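Local structure of conserved protein (3BEY) at residues Gly30-Glu34 against Arg35-Leu39; Thr54-His57 against Ala58-Leu62; Gly65-Glu68 against Gly69-Ala72. The protein is of unknown function but belongs to the AhpD-like carboxymuconolactone decarboxylase family and may have peroxiredoxin activity. All blocks are in the same frame, centred on the assembly; numbering follows the deposited sequence.

How the contacts relate
Contacts 1 and 3 are capping boxes that start helices 34-47 and 68-90; contact 2 lies inside helix 51-62. All are partly buried: the centre of contact 2 lies about 9 Å from the chain centre, those of contacts 1 and 3 about 12 and 15 Å. Both boxes pair threonine with glutamate, but Thr33 OG1 accepts from the amide three residues on, Thr67 OG1 from that two on. In contact 2 one carboxylate takes a salt bridge and a weak histidine bond on top of the helical backbone bonds. Arg35 NH1 joins the boxes through a salt bridge to Glu70 OE2 at 2.6 Å. Leu38 packs on Ala61, and Leu71 on Leu62, bringing the three helices together.

Contact 1 of 3, residues Gly30-Glu34 against Arg35-Leu39; sequences GKLTE and REKLL
Thr33 and Glu36 form a capping box at the start of helix 34-47. Thr33 occupies the N-cap, and its OG1 accepts from Glu36 N at 3.2 Å. The first torsion of Thr33 (chi1 72°) sets OG1 between its own backbone N and carbonyl carbon, turned to the Glu36 amide. Glu36 returns the bond: with CG beside its backbone N and the rest of the chain extended, it reaches back until OE1 takes Thr33 N at 2.8 Å, on the anti side and 26° out of the carboxylate plane. A residue of another chain, Arg35 of the second subunit, forms a salt bridge with OE2, so the box also belongs to a subunit interface. With an alanine in place of Glu36, the Thr33 amide would probably be left without its acceptor and that neighbouring Arg35 without a carboxylate at its NE. Behind the cap the helix proper begins, with Lys37 N bonded to Thr33 O at 3.1 Å and Leu38 N to Glu34 O at 3.0 Å. Lys37 bends at chi3 (-69°), which brings CE to 3.1 Å from Leu32 O and turns NZ to Glu29 O. Lys37 CG lies 3.9 Å from Leu32 CB. Glu34 and Leu38 run side by side, CG of the first 4.0 Å from CD1 of the second, while the Arg35 guanidinium leads away to Glu70.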
# COMPACT_ATOMS: atom_id res chain seq x y z
N GLY D 30 -26.32 -1.93 -11.61
CA GLY D 30 -27.57 -2.22 -10.95
C GLY D 30 -27.51 -3.28 -9.86
O GLY D 30 -28.46 -3.41 -9.08
N LYS D 31 -26.42 -4.03 -9.81
CA LYS D 31 -26.25 -5.08 -8.81
C LYS D 31 -26.40 -4.55 -7.38
O LYS D 31 -27.04 -5.18 -6.54
CB LYS D 31 -24.88 -5.75 -8.96
CG LYS D 31 -24.76 -6.72 -10.13
CD LYS D 31 -25.72 -7.89 -10.00
CE LYS D 31 -25.48 -8.94 -11.09
NZ LYS D 31 -25.61 -8.37 -12.46
N LEU D 32 -25.81 -3.39 -7.11
CA LEU D 32 -25.89 -2.80 -5.78
C LEU D 32 -26.65 -1.47 -5.79
O LEU D 32 -26.67 -0.77 -6.81
CB LEU D 32 -24.49 -2.55 -5.20
CG LEU D 32 -23.47 -3.69 -5.06
CD1 LEU D 32 -22.23 -3.15 -4.35
CD2 LEU D 32 -24.07 -4.85 -4.28
N THR D 33 -27.24 -1.13 -4.65
CA THR D 33 -27.97 0.11 -4.49
C THR D 33 -26.97 1.25 -4.34
O THR D 33 -25.82 1.03 -3.94
CB THR D 33 -28.84 0.09 -3.22
OG1 THR D 33 -28.00 0.18 -2.07
CG2 THR D 33 -29.66 -1.21 -3.14
N GLU D 34 -27.41 2.46 -4.65
CA GLU D 34 -26.58 3.65 -4.54
C GLU D 34 -26.02 3.79 -3.12
O GLU D 34 -24.90 4.24 -2.92
CB GLU D 34 -27.41 4.89 -4.89
CG GLU D 34 -26.61 6.17 -5.03
CD GLU D 34 -27.48 7.41 -4.99
OE1 GLU D 34 -27.02 8.48 -5.45
OE2 GLU D 34 -28.62 7.32 -4.48
N ARG D 35 -26.81 3.40 -2.14
CA ARG D 35 -26.39 3.49 -0.76
C ARG D 35 -25.16 2.61 -0.52
O ARG D 35 -24.17 3.05 0.05
CB ARG D 35 -27.54 3.06 0.16
CG ARG D 35 -27.16 2.95 1.61
CD ARG D 35 -28.35 2.53 2.45
NE ARG D 35 -27.96 2.14 3.80
CZ ARG D 35 -27.69 2.98 4.79
NH1 ARG D 35 -27.33 2.51 5.97
NH2 ARG D 35 -27.79 4.29 4.60
N GLU D 36 -25.25 1.36 -0.96
CA GLU D 36 -24.17 0.41 -0.77
C GLU D 36 -22.88 0.84 -1.48
O GLU D 36 -21.80 0.80 -0.89
CB GLU D 36 -24.63 -0.97 -1.22
CG GLU D 36 -25.91 -1.39 -0.51
CD GLU D 36 -26.57 -2.62 -1.12
OE1 GLU D 36 -26.64 -2.71 -2.37
OE2 GLU D 36 -27.04 -3.49 -0.34
N LYS D 37 -23.01 1.29 -2.72
CA LYS D 37 -21.85 1.75 -3.48
C LYS D 37 -21.18 2.98 -2.85
O LYS D 37 -19.96 3.14 -2.92
CB LYS D 37 -22.24 2.03 -4.93
CG LYS D 37 -22.57 0.75 -5.71
CD LYS D 37 -23.24 1.05 -7.04
CE LYS D 37 -24.65 1.62 -6.84
NZ LYS D 37 -25.36 1.83 -8.12
N LEU D 38 -21.98 3.84 -2.21
CA LEU D 38 -21.44 5.03 -1.56
C LEU D 38 -20.65 4.63 -0.31
O LEU D 38 -19.53 5.10 -0.11
CB LEU D 38 -22.57 6.00 -1.19
CG LEU D 38 -23.20 6.75 -2.36
CD1 LEU D 38 -24.44 7.50 -1.90
CD2 LEU D 38 -22.19 7.72 -2.96
N LEU D 39 -21.24 3.79 0.53
CA LEU D 39 -20.55 3.33 1.72
C LEU D 39 -19.26 2.59 1.31
O LEU D 39 -18.19 2.81 1.88
CB LEU D 39 -21.44 2.38 2.52
CG LEU D 39 -22.68 2.98 3.20
CD1 LEU D 39 -23.69 1.89 3.47
CD2 LEU D 39 -22.27 3.71 4.49

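Contact 2 of 3, residues Thr54-His57 against Ala58-Leu62; sequences TRRH and AEEAL
Glu60 draws together Arg56 and His57, four and three residues earlier on helix 51-62. The disulfide Cys50-Cys53 sits at the N-terminal end of this helix, and His57, four places beyond the second cysteine, recalls the Cys-X-X-Cys-X-X-X-His pattern of AhpD proteins. From the backbone outward, Glu60 CB rests 4.0 Å from His57 O, one turn back. CG stands beside the backbone N (chi1 -59°), which points the chain back along the helix and lays Glu60 CG 3.5 Å from Arg56 O. Beyond it the chain is extended, and CD carries the carboxylate over to the Arg56 side chain. There OE1 serves several partners. Arg56 NH2 reaches Glu60 OE1 at 3.1 Å in a salt bridge whose hydrogen bond is weak, and the guanidinium and carboxylate planes stand 73° apart instead of pairing flat. His57 ND1 adds a weak, long bond to Glu60 OE1 at 3.4 Å; the two side chains run side by side, ring and carboxylate planes tilted 45° to each other. The stronger partner of OE1 is Arg27 in helix 13-27, so the carboxylate also ties this helix to an earlier one, and its negative charge probably eases the crowding of Arg56 against Arg23 and Lys2. Along the backbone the ordinary helical bonds run on, as in Ala61 N to His57 O at 3.0 Å. Arg56 bends at chi2 and chi3, and on the way to the carboxylate its CD passes 3.9 Å above one face of the His57 ring, offset toward the rim.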
# COMPACT_ATOMS: atom_id res chain seq x y z
N THR D 54 -11.32 10.14 0.20
CA THR D 54 -12.20 9.94 1.34
C THR D 54 -13.14 11.13 1.51
O THR D 54 -14.36 10.96 1.57
CB THR D 54 -11.38 9.71 2.63
OG1 THR D 54 -10.59 8.52 2.48
CG2 THR D 54 -12.30 9.56 3.84
N ARG D 55 -12.57 12.33 1.56
CA ARG D 55 -13.36 13.55 1.71
C ARG D 55 -14.39 13.67 0.60
O ARG D 55 -15.56 13.97 0.85
CB ARG D 55 -12.43 14.77 1.70
CG ARG D 55 -13.14 16.10 1.87
CD ARG D 55 -12.15 17.25 2.06
NE ARG D 55 -11.07 17.23 1.07
CZ ARG D 55 -11.23 17.36 -0.24
NH1 ARG D 55 -12.46 17.51 -0.75
NH2 ARG D 55 -10.18 17.31 -1.06
N ARG D 56 -13.95 13.40 -0.63
CA ARG D 56 -14.79 13.47 -1.82
C ARG D 56 -15.96 12.48 -1.77
O ARG D 56 -17.12 12.88 -1.95
CB ARG D 56 -13.91 13.22 -3.05
CG ARG D 56 -14.53 13.57 -4.39
CD ARG D 56 -15.15 12.35 -5.07
NE ARG D 56 -14.81 12.30 -6.50
CZ ARG D 56 -15.31 11.43 -7.37
NH1 ARG D 56 -14.94 11.46 -8.64
NH2 ARG D 56 -16.20 10.52 -6.96
N HIS D 57 -15.69 11.21 -1.52
CA HIS D 57 -16.76 10.23 -1.46
C HIS D 57 -17.64 10.42 -0.23
O HIS D 57 -18.82 10.10 -0.23
CB HIS D 57 -16.19 8.82 -1.53
CG HIS D 57 -15.49 8.53 -2.81
ND1 HIS D 57 -16.12 8.62 -4.04
CD2 HIS D 57 -14.20 8.22 -3.08
CE1 HIS D 57 -15.25 8.37 -5.00
NE2 HIS D 57 -14.07 8.13 -4.44
N ALA D 58 -17.06 10.97 0.84
CA ALA D 58 -17.84 11.22 2.05
C ALA D 58 -18.91 12.27 1.74
O ALA D 58 -20.06 12.16 2.17
CB ALA D 58 -16.94 11.70 3.18
N GLU D 59 -18.52 13.30 1.00
CA GLU D 59 -19.46 14.36 0.67
C GLU D 59 -20.63 13.86 -0.17
O GLU D 59 -21.79 14.15 0.14
CB GLU D 59 -18.74 15.49 -0.06
CG GLU D 59 -18.34 16.61 0.87
CD GLU D 59 -19.53 17.11 1.69
OE1 GLU D 59 -20.53 17.56 1.09
OE2 GLU D 59 -19.45 17.06 2.93
N GLU D 60 -20.33 13.10 -1.23
CA GLU D 60 -21.38 12.56 -2.07
C GLU D 60 -22.27 11.64 -1.25
O GLU D 60 -23.46 11.52 -1.52
CB GLU D 60 -20.78 11.82 -3.26
CG GLU D 60 -19.90 12.71 -4.11
CD GLU D 60 -19.15 11.97 -5.21
OE1 GLU D 60 -18.51 10.94 -4.90
OE2 GLU D 60 -19.19 12.44 -6.36
N ALA D 61 -21.69 10.99 -0.25
CA ALA D 61 -22.46 10.10 0.61
C ALA D 61 -23.35 10.92 1.55
O ALA D 61 -24.48 10.52 1.85
CB ALA D 61 -21.52 9.21 1.42
N LEU D 62 -22.84 12.05 2.00
CA LEU D 62 -23.60 12.94 2.88
C LEU D 62 -24.69 13.63 2.06
O LEU D 62 -25.83 13.76 2.51
CB LEU D 62 -22.68 14.00 3.49
CG LEU D 62 -22.15 13.77 4.90
CD1 LEU D 62 -22.02 12.30 5.19
CD2 LEU D 62 -20.80 14.48 5.05

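Contact 3 of 3, residues Gly65-Glu68 against Gly69-Ala72; sequences GITE and GELA
A second capping box, made by Thr67 and Glu70, starts the long helix 68-90. Thr67 is the N-cap residue, and its OG1 accepts from Gly69 N at 3.2 Å along an almost straight N-H (176°). OG1 stands opposite the backbone N about the first side-chain bond (chi1 -178°), a setting that serves the amide two residues on and leaves CG2 facing Glu70. Glu70 runs across that methyl: its CG lies a tight 3.2 Å from Thr67 CG2, the two side chains crossing at about a right angle. Beyond it the extended chain delivers Glu70 OE1 to Thr67 N at 3.2 Å, the amide approaching nearly in line with the C-O bond. OE2 goes to Arg35 of helix 34-47, so one carboxylate both closes this helix start and links it to another, and the arginine probably steadies the rotation of the group. Ile66, just ahead of the box, turns its CG2 methyl to Leu71 CD1 at 3.7 Å; both residues press on Leu39, and Leu71 also packs on helix 51-62. The backbone takes over with Leu71 N bonded to Thr67 O at 3.2 Å and Ala72 N to Glu68 O at 2.9 Å. Gly65, at positive phi (93°), ends the preceding helix in a Schellman motif, so the short link between the two helices is a Schellman C-terminus running straight into a capping-box N-terminus.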
# COMPACT_ATOMS: atom_id res chain seq x y z
N GLY D 65 -27.65 11.64 1.78
CA GLY D 65 -28.42 11.33 2.96
C GLY D 65 -27.85 10.32 3.92
O GLY D 65 -28.54 9.87 4.83
N ILE D 66 -26.59 9.95 3.74
CA ILE D 66 -25.96 9.00 4.64
C ILE D 66 -25.31 9.77 5.79
O ILE D 66 -24.63 10.77 5.56
CB ILE D 66 -24.90 8.15 3.89
CG1 ILE D 66 -25.58 7.37 2.76
CG2 ILE D 66 -24.20 7.19 4.86
CD1 ILE D 66 -24.67 6.43 2.01
N THR D 67 -25.53 9.32 7.02
CA THR D 67 -24.98 9.98 8.20
C THR D 67 -23.50 9.70 8.41
O THR D 67 -22.96 8.72 7.89
CB THR D 67 -25.72 9.56 9.47
OG1 THR D 67 -25.17 10.26 10.60
CG2 THR D 67 -25.56 8.07 9.71
N GLU D 68 -22.84 10.55 9.20
CA GLU D 68 -21.43 10.38 9.50
C GLU D 68 -21.26 9.14 10.37
O GLU D 68 -20.18 8.56 10.44
CB GLU D 68 -20.88 11.60 10.24
CG GLU D 68 -21.01 12.91 9.47
CD GLU D 68 -20.43 14.09 10.23
OE1 GLU D 68 -20.85 14.32 11.38
OE2 GLU D 68 -19.57 14.80 9.66
N GLY D 69 -22.34 8.74 11.03
CA GLY D 69 -22.28 7.58 11.89
C GLY D 69 -22.15 6.29 11.10
O GLY D 69 -21.37 5.41 11.45
N GLU D 70 -22.92 6.18 10.03
CA GLU D 70 -22.87 4.99 9.20
C GLU D 70 -21.55 4.99 8.44
O GLU D 70 -20.98 3.94 8.16
CB GLU D 70 -24.07 4.98 8.24
CG GLU D 70 -25.41 4.91 8.98
CD GLU D 70 -26.61 5.20 8.08
OE1 GLU D 70 -26.70 6.34 7.56
OE2 GLU D 70 -27.45 4.29 7.89
N LEU D 71 -21.07 6.18 8.13
CA LEU D 71 -19.82 6.34 7.41
C LEU D 71 -18.64 5.93 8.29
O LEU D 71 -17.69 5.29 7.82
CB LEU D 71 -19.69 7.80 6.98
CG LEU D 71 -19.53 8.09 5.49
CD1 LEU D 71 -20.48 7.24 4.66
CD2 LEU D 71 -19.77 9.58 5.26
N ALA D 72 -18.69 6.29 9.57
CA ALA D 72 -17.62 5.94 10.49
C ALA D 72 -17.51 4.43 10.66
O ALA D 72 -16.44 3.90 10.92
CB ALA D 72 -17.84 6.60 11.84